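Cell wall surface anchor family protein (Streptococcus agalactiae serogroup V, PDB 3PF2) probably forms the repeating shaft subunit of the type 1 pilus, this C-terminal fragment carrying two Ig-like, Cna-type domains, calcium sites and an isopeptide bond. Local coordinates at residues A[10-13]-A[18-21]; A[12-17]-A[256-261]; A[117-122]-A[129-134]. All blocks are in the same frame, centred on the assembly; numbering follows the deposited sequence.

Interaction 1: A[10-13]-A[18-21]; sequences DKDV and QDDA. With CA (calcium ion), chain B.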
loop_
_atom_site.group_PDB
_atom_site.type_symbol
_atom_site.label_atom_id
_atom_site.label_comp_id
_atom_site.label_asym_id
_atom_site.label_seq_id
_atom_site.Cartn_x
_atom_site.Cartn_y
_atom_site.Cartn_z
ATOM N N ASP A 10 16.640 1.919 6.367
ATOM C CA ASP A 10 15.976 1.107 5.347
ATOM C C ASP A 10 14.485 1.229 5.578
ATOM O O ASP A 10 14.049 1.604 6.668
ATOM C CB ASP A 10 16.393 -0.363 5.471
ATOM C CG ASP A 10 15.660 -1.274 4.490
ATOM O OD1 ASP A 10 15.464 -0.879 3.338
ATOM O OD2 ASP A 10 15.295 -2.397 4.859
ATOM N N LYS A 11 13.693 0.880 4.567
ATOM C CA LYS A 11 12.243 0.831 4.740
ATOM C C LYS A 11 11.751 -0.498 4.162
ATOM O O LYS A 11 12.258 -0.960 3.143
ATOM C CB LYS A 11 11.581 2.022 4.027
ATOM C CG LYS A 11 10.096 2.263 4.371
ATOM C CD LYS A 11 9.536 3.446 3.576
ATOM C CE LYS A 11 8.060 3.710 3.912
ATOM N NZ LYS A 11 7.566 4.994 3.324
ATOM N N ASP A 12 10.788 -1.111 4.845
ATOM C CA ASP A 12 10.126 -2.334 4.382
ATOM C C ASP A 12 8.621 -2.083 4.302
ATOM O O ASP A 12 8.123 -1.036 4.708
ATOM C CB ASP A 12 10.347 -3.479 5.378
ATOM C CG ASP A 12 11.799 -3.933 5.462
ATOM O OD1 ASP A 12 12.623 -3.533 4.592
ATOM O OD2 ASP A 12 12.110 -4.676 6.412
ATOM N N VAL A 13 7.904 -3.058 3.747
ATOM C CA VAL A 13 6.455 -3.034 3.722
ATOM C C VAL A 13 5.923 -4.408 4.083
ATOM O O VAL A 13 6.574 -5.428 3.805
ATOM C CB VAL A 13 5.911 -2.595 2.348
ATOM C CG1 VAL A 13 6.177 -3.669 1.267
ATOM C CG2 VAL A 13 4.434 -2.203 2.436
ATOM N N GLN A 18 10.411 -7.671 4.128
ATOM C CA GLN A 18 9.688 -7.712 2.847
ATOM C C GLN A 18 9.713 -6.333 2.187
ATOM O O GLN A 18 9.531 -5.324 2.872
ATOM C CB GLN A 18 8.249 -8.208 3.049
ATOM C CG GLN A 18 7.439 -8.329 1.718
ATOM C CD GLN A 18 6.202 -9.246 1.786
ATOM O OE1 GLN A 18 5.455 -9.354 0.805
ATOM N NE2 GLN A 18 5.982 -9.885 2.910
ATOM N N ASP A 19 9.922 -6.295 0.863
ATOM C CA ASP A 19 10.046 -5.030 0.144
ATOM C C ASP A 19 8.993 -4.794 -0.941
ATOM O O ASP A 19 8.973 -3.727 -1.560
ATOM C CB ASP A 19 11.451 -4.905 -0.467
ATOM C CG ASP A 19 12.545 -4.789 0.593
ATOM O OD1 ASP A 19 12.411 -3.906 1.458
ATOM O OD2 ASP A 19 13.526 -5.586 0.571
ATOM N N ASP A 20 8.118 -5.775 -1.170
ATOM C CA ASP A 20 7.146 -5.663 -2.260
ATOM C C ASP A 20 5.867 -6.343 -1.835
ATOM O O ASP A 20 5.897 -7.469 -1.341
ATOM C CB ASP A 20 7.675 -6.390 -3.506
ATOM C CG ASP A 20 8.935 -5.754 -4.061
ATOM O OD1 ASP A 20 8.822 -4.771 -4.827
ATOM O OD2 ASP A 20 10.043 -6.262 -3.741
ATOM N N ALA A 21 4.745 -5.665 -2.043
ATOM C CA ALA A 21 3.443 -6.216 -1.676
ATOM C C ALA A 21 2.326 -5.630 -2.514
ATOM O O ALA A 21 2.407 -4.490 -2.962
ATOM C CB ALA A 21 3.158 -5.980 -0.196
HETATM CA CA CA B . 13.813 -2.727 2.866
HETATM O O HOH W 1 15.196 -4.638 2.495
HETATM O O HOH W 2 14.259 -1.849 0.715
#
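Asp-12 and Asp-19 bring the two backbones closest, their CA atoms 5.0 Å apart, while the end-to-end directions of 11-13 and 18-21 differ by 51°. A single backbone bond joins the segments: Val-13 N donates to Gln-18 O over 2.9 Å and is nearly straight at 168°. Beside it, Asp-12 CB comes within 3.2 Å of the same Gln-18 O, and Val-13 CG1 lies 4.1 Å from Ala-21 CB. A calcium ion is bound by residues of both segments. Asp-10 grips calcium with both OD1 and OD2, each at 2.5 Å, because its CG, anti to the backbone N (chi1 176°), turns the carboxylate to the metal. Lys-11 gives its carbonyl O, whereas Asp-12 OD1 lies 2.2 Å and Asp-19 OD1 2.3 Å from calcium, their carboxylate planes strongly inclined to each other. Two waters bring the coordinating oxygens to seven, and water 1 also donates to Asp-19 OD2 (2.7 Å). Lys-34 pairs with Asp-12 OD2 and also bonds Asp-10 OD2, probably offsetting part of the gathered negative charge. Lys-11 NZ is hydrogen-bonded to Asp-51 OD2. Its covalent link to Asn-152 CG is the intramolecular isopeptide bond characteristic of Ig-like pilin domains, here next to a calcium site.

Interaction 2: A[12-17]-A[256-261]; sequences DVKKLG and AVDANA. With CA (calcium ion), chain B.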
loop_
_atom_site.group_PDB
_atom_site.type_symbol
_atom_site.label_atom_id
_atom_site.label_comp_id
_atom_site.label_asym_id
_atom_site.label_seq_id
_atom_site.Cartn_x
_atom_site.Cartn_y
_atom_site.Cartn_z
ATOM N N ASP A 12 10.788 -1.111 4.845
ATOM C CA ASP A 12 10.126 -2.334 4.382
ATOM C C ASP A 12 8.621 -2.083 4.302
ATOM O O ASP A 12 8.123 -1.036 4.708
ATOM C CB ASP A 12 10.347 -3.479 5.378
ATOM C CG ASP A 12 11.799 -3.933 5.462
ATOM O OD1 ASP A 12 12.623 -3.533 4.592
ATOM O OD2 ASP A 12 12.110 -4.676 6.412
ATOM N N VAL A 13 7.904 -3.058 3.747
ATOM C CA VAL A 13 6.455 -3.034 3.722
ATOM C C VAL A 13 5.923 -4.408 4.083
ATOM O O VAL A 13 6.574 -5.428 3.805
ATOM C CB VAL A 13 5.911 -2.595 2.348
ATOM C CG1 VAL A 13 6.177 -3.669 1.267
ATOM C CG2 VAL A 13 4.434 -2.203 2.436
ATOM N N LYS A 14 4.736 -4.399 4.698
ATOM C CA LYS A 14 3.954 -5.598 5.080
ATOM C C LYS A 14 4.471 -6.249 6.354
ATOM O O LYS A 14 3.709 -6.437 7.311
ATOM C CB LYS A 14 3.789 -6.610 3.912
ATOM C CG LYS A 14 2.769 -7.761 4.173
ATOM C CD LYS A 14 2.412 -8.471 2.856
ATOM C CE LYS A 14 1.386 -9.552 3.083
ATOM N NZ LYS A 14 0.979 -10.183 1.772
ATOM N N LYS A 15 5.753 -6.610 6.360
ATOM C CA LYS A 15 6.411 -7.123 7.546
ATOM C C LYS A 15 7.902 -6.861 7.412
ATOM O O LYS A 15 8.404 -6.561 6.318
ATOM C CB LYS A 15 6.174 -8.632 7.681
ATOM C CG LYS A 15 6.822 -9.454 6.554
ATOM C CD LYS A 15 6.260 -10.870 6.486
ATOM C CE LYS A 15 7.076 -11.727 5.534
ATOM N NZ LYS A 15 6.335 -13.019 5.254
ATOM N N LEU A 16 8.626 -7.031 8.516
ATOM C CA LEU A 16 10.081 -6.898 8.465
ATOM C C LEU A 16 10.687 -7.900 7.510
ATOM O O LEU A 16 10.402 -9.113 7.585
ATOM C CB LEU A 16 10.705 -7.058 9.860
ATOM C CG LEU A 16 10.410 -5.896 10.814
ATOM C CD1 LEU A 16 10.922 -6.251 12.211
ATOM C CD2 LEU A 16 11.090 -4.618 10.308
ATOM N N GLY A 17 11.505 -7.383 6.596
ATOM C CA GLY A 17 12.236 -8.210 5.649
ATOM C C GLY A 17 11.586 -8.280 4.278
ATOM O O GLY A 17 12.167 -8.868 3.353
ATOM N N ALA A 256 -0.353 -9.686 -7.328
ATOM C CA ALA A 256 1.056 -9.800 -6.921
ATOM C C ALA A 256 1.218 -9.514 -5.417
ATOM O O ALA A 256 2.024 -8.676 -4.996
ATOM C CB ALA A 256 1.942 -8.874 -7.780
ATOM N N VAL A 257 0.421 -10.226 -4.620
ATOM C CA VAL A 257 0.285 -9.999 -3.194
ATOM C C VAL A 257 1.639 -10.006 -2.458
ATOM O O VAL A 257 1.903 -9.118 -1.625
ATOM C CB VAL A 257 -0.695 -11.045 -2.581
ATOM C CG1 VAL A 257 -0.703 -11.001 -1.062
ATOM C CG2 VAL A 257 -2.119 -10.802 -3.140
ATOM N N ASP A 258 2.481 -10.993 -2.782
ATOM C CA ASP A 258 3.825 -11.113 -2.210
ATOM C C ASP A 258 4.899 -11.106 -3.303
ATOM O O ASP A 258 5.785 -11.975 -3.346
ATOM C CB ASP A 258 3.910 -12.397 -1.380
ATOM C CG ASP A 258 3.094 -12.319 -0.124
ATOM O OD1 ASP A 258 3.294 -11.347 0.636
ATOM O OD2 ASP A 258 2.247 -13.214 0.109
ATOM N N ALA A 259 4.816 -10.125 -4.189
ATOM C CA ALA A 259 5.739 -10.023 -5.310
ATOM C C ALA A 259 5.809 -8.570 -5.751
ATOM O O ALA A 259 5.083 -7.714 -5.223
ATOM C CB ALA A 259 5.285 -10.931 -6.471
ATOM N N ASN A 260 6.695 -8.284 -6.701
ATOM C CA ASN A 260 6.812 -6.913 -7.204
ATOM C C ASN A 260 5.664 -6.562 -8.143
ATOM O O ASN A 260 4.758 -7.382 -8.347
ATOM C CB ASN A 260 8.198 -6.646 -7.815
ATOM C CG ASN A 260 8.443 -7.404 -9.101
ATOM O OD1 ASN A 260 7.519 -7.849 -9.783
ATOM N ND2 ASN A 260 9.717 -7.534 -9.456
ATOM N N ALA A 261 5.671 -5.343 -8.675
ATOM C CA ALA A 261 4.546 -4.837 -9.464
ATOM C C ALA A 261 4.342 -5.587 -10.794
ATOM O O ALA A 261 3.275 -5.478 -11.399
ATOM C CB ALA A 261 4.682 -3.321 -9.695
HETATM CA CA CA B . 13.813 -2.727 2.866
HETATM O O HOH W 3 -0.043 -7.869 0.534
HETATM O O HOH W 4 4.143 -11.727 3.868
HETATM O O HOH W 2 14.259 -1.849 0.715
HETATM O O HOH W 1 15.196 -4.638 2.495
#
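Lys-14 reaches across to Asp-258 from the bend that follows strand 9-13. Its CB lies beside Ala-21 of strand 20-22, and CG stands anti to the backbone N (chi1 -170°), sending an extended chain to the 256-261 loop. CD and CE pass Asp-258 OD1, CE at 3.6 Å, before NZ closes a salt bridge of 2.8 Å to that oxygen. The two side chains meet at about a right angle, and NZ approaches OD1 from above the carboxylate plane. The same ammonium nitrogen rests 3.4 Å from Val-257 CG1 and donates to water 3 (2.8 Å), which in turn bonds Val-257 O. Lys-15 NZ donates to water 4, which gives a weak hydrogen bond to Asp-258 OD1. Behind the lysine, backbone angles of 79° and -56° with a weak Lys-15 N to Val-13 O bond make a classic gamma turn at Lys-14. Further round the loop, Gly-17 N donates to Asp-12 OD2 (2.8 Å), tying the turn to a carboxylate whose other oxygen holds calcium. This is a small, solvent-facing salt bridge between domains, joining the first Ig-like domain of this fragment to a loop of the prealbumin-like domain.

Interaction 3: A[117-122]-A[129-134]; sequences DALDKA and AAFLEI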
loop_
_atom_site.group_PDB
_atom_site.type_symbol
_atom_site.label_atom_id
_atom_site.label_comp_id
_atom_site.label_asym_id
_atom_site.label_seq_id
_atom_site.Cartn_x
_atom_site.Cartn_y
_atom_site.Cartn_z
ATOM N N ASP A 117 23.377 -4.035 5.171
ATOM C CA ASP A 117 22.791 -5.274 4.624
ATOM C C ASP A 117 22.044 -6.064 5.706
ATOM O O ASP A 117 20.981 -6.623 5.441
ATOM C CB ASP A 117 23.836 -6.182 3.972
ATOM C CG ASP A 117 24.549 -5.538 2.807
ATOM O OD1 ASP A 117 23.905 -4.812 2.018
ATOM O OD2 ASP A 117 25.774 -5.778 2.679
ATOM N N ALA A 118 22.617 -6.125 6.912
ATOM C CA ALA A 118 21.952 -6.790 8.048
ATOM C C ALA A 118 20.624 -6.098 8.338
ATOM O O ALA A 118 19.608 -6.768 8.599
ATOM C CB ALA A 118 22.845 -6.799 9.304
ATOM N N LEU A 119 20.624 -4.770 8.257
ATOM C CA LEU A 119 19.398 -4.006 8.493
ATOM C C LEU A 119 18.358 -4.365 7.431
ATOM O O LEU A 119 17.199 -4.678 7.765
ATOM C CB LEU A 119 19.668 -2.497 8.544
ATOM C CG LEU A 119 18.419 -1.676 8.871
ATOM C CD1 LEU A 119 17.911 -1.931 10.310
ATOM C CD2 LEU A 119 18.639 -0.182 8.608
ATOM N N ASP A 120 18.797 -4.372 6.166
ATOM C CA ASP A 120 17.923 -4.652 5.020
ATOM C C ASP A 120 17.294 -6.036 5.134
ATOM O O ASP A 120 16.162 -6.254 4.669
ATOM C CB ASP A 120 18.716 -4.620 3.700
ATOM C CG ASP A 120 19.189 -3.232 3.314
ATOM O OD1 ASP A 120 18.784 -2.232 3.933
ATOM O OD2 ASP A 120 19.970 -3.137 2.347
ATOM N N LYS A 121 18.044 -6.975 5.714
ATOM C CA LYS A 121 17.648 -8.383 5.766
ATOM C C LYS A 121 16.931 -8.735 7.056
ATOM O O LYS A 121 16.503 -9.873 7.215
ATOM C CB LYS A 121 18.865 -9.300 5.608
ATOM C CG LYS A 121 19.079 -9.857 4.202
ATOM C CD LYS A 121 19.494 -8.773 3.253
ATOM C CE LYS A 121 19.796 -9.320 1.862
ATOM N NZ LYS A 121 20.339 -8.247 0.991
ATOM N N ALA A 122 16.811 -7.779 7.974
ATOM C CA ALA A 122 16.226 -8.055 9.299
ATOM C C ALA A 122 14.766 -8.498 9.182
ATOM O O ALA A 122 13.974 -7.862 8.489
ATOM C CB ALA A 122 16.334 -6.829 10.210
ATOM N N ALA A 129 19.630 -8.573 18.454
ATOM C CA ALA A 129 19.773 -8.001 17.104
ATOM C C ALA A 129 18.818 -6.813 16.971
ATOM O O ALA A 129 17.791 -6.882 16.280
ATOM C CB ALA A 129 19.517 -9.060 16.032
ATOM N N ALA A 130 19.169 -5.711 17.640
ATOM C CA ALA A 130 18.232 -4.605 17.860
ATOM C C ALA A 130 18.453 -3.429 16.931
ATOM O O ALA A 130 19.597 -3.084 16.603
ATOM C CB ALA A 130 18.310 -4.111 19.309
ATOM N N PHE A 131 17.348 -2.799 16.541
ATOM C CA PHE A 131 17.371 -1.582 15.734
ATOM C C PHE A 131 16.087 -0.793 15.992
ATOM O O PHE A 131 15.175 -1.292 16.665
ATOM C CB PHE A 131 17.543 -1.927 14.241
ATOM C CG PHE A 131 16.392 -2.693 13.657
ATOM C CD1 PHE A 131 15.344 -2.010 13.026
ATOM C CD2 PHE A 131 16.352 -4.093 13.727
ATOM C CE1 PHE A 131 14.247 -2.715 12.491
ATOM C CE2 PHE A 131 15.259 -4.793 13.185
ATOM C CZ PHE A 131 14.220 -4.087 12.563
ATOM N N LEU A 132 16.023 0.441 15.490
ATOM C CA LEU A 132 14.836 1.279 15.641
ATOM C C LEU A 132 13.823 0.928 14.559
ATOM O O LEU A 132 14.117 0.998 13.365
ATOM C CB LEU A 132 15.175 2.771 15.586
ATOM C CG LEU A 132 13.988 3.745 15.669
ATOM C CD1 LEU A 132 13.377 3.717 17.068
ATOM C CD2 LEU A 132 14.379 5.180 15.297
ATOM N N GLU A 133 12.628 0.548 15.006
ATOM C CA GLU A 133 11.559 0.100 14.123
ATOM C C GLU A 133 10.333 0.974 14.321
ATOM O O GLU A 133 9.824 1.093 15.434
ATOM C CB GLU A 133 11.242 -1.369 14.400
ATOM C CG GLU A 133 9.989 -1.906 13.714
ATOM C CD GLU A 133 9.603 -3.291 14.215
ATOM O OE1 GLU A 133 10.348 -3.917 15.010
ATOM O OE2 GLU A 133 8.536 -3.779 13.780
ATOM N N ILE A 134 9.878 1.590 13.236
ATOM C CA ILE A 134 8.710 2.471 13.260
ATOM C C ILE A 134 7.657 1.963 12.280
ATOM O O ILE A 134 7.782 2.166 11.068
ATOM C CB ILE A 134 9.057 3.946 12.900
ATOM C CG1 ILE A 134 10.209 4.475 13.763
ATOM C CG2 ILE A 134 7.802 4.841 12.997
ATOM C CD1 ILE A 134 10.659 5.855 13.357
#
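Leu-119 and Phe-131 form the tight part of this contact. From the short helix 116-121 the leucine sends its CD1 methyl over one face of the phenyl ring, 4.1 Å from the centroid and 28° off the ring normal, a CH-pi contact. The methyl is not centred: it sits toward the root of the ring, 3.7 Å from Phe-131 CD1 and 3.9 Å from Phe-131 CB. Three residues on, Ala-122 CB approaches the ring obliquely, nearest CE2 at 3.8 Å, and so touches a different part of it from the leucine. The ring can receive both because Phe-131 CG lies between its own backbone N and carbonyl carbon (chi1 65°), which places the phenyl against Leu-119 and Ala-122. Lys-34 and Leu-16 also pack on this ring, and Leu-119 in addition meets Asp-10 of the calcium site.

The opposite character appears on the outer surface of the helix. Asp-117, Ala-118 and Lys-121 are exposed and take no part in gripping the other segment, while Asp-120 looks to Arg-175, with which it forms a salt bridge. Polar groups near the ring are met from outside the pair: Lys-34 NZ bonds Leu-119 O, and Asn-125 ND2 bonds both Phe-131 O and Glu-133 OE1. Lys-34 thus connects the helix to the aspartates around the metal.

Only 121 Å² is buried between the segments, all of it from three residues, Leu-119, Ala-122 and Phe-131. The hold between the two segments therefore rests on dispersion and on the fit of two aliphatic groups to one aromatic ring, whereas the polar bonds beside the ring come from Lys-34 and Asn-125 and the helical turn keeps its own backbone bonds.

Overall arrangement
From the N terminus, strand 9-13 enters the sheet and interaction 1 closes the four-residue loop 14-17 behind it. Interaction 2 starts from the same stretch, sharing Asp-12 and Val-13, but closes a loop of more than 230 residues and ties this turn to the second domain. Interaction 3 closes a short loop nested inside that long one, after interaction 1 is complete, and joins helix 116-121 to the segment leading into strand 132-140. Leu-16, within the turn, packs against Ala-122 and Glu-133. The calcium-bound strand edge is thereby set between the helix of its own domain and the interdomain boundary.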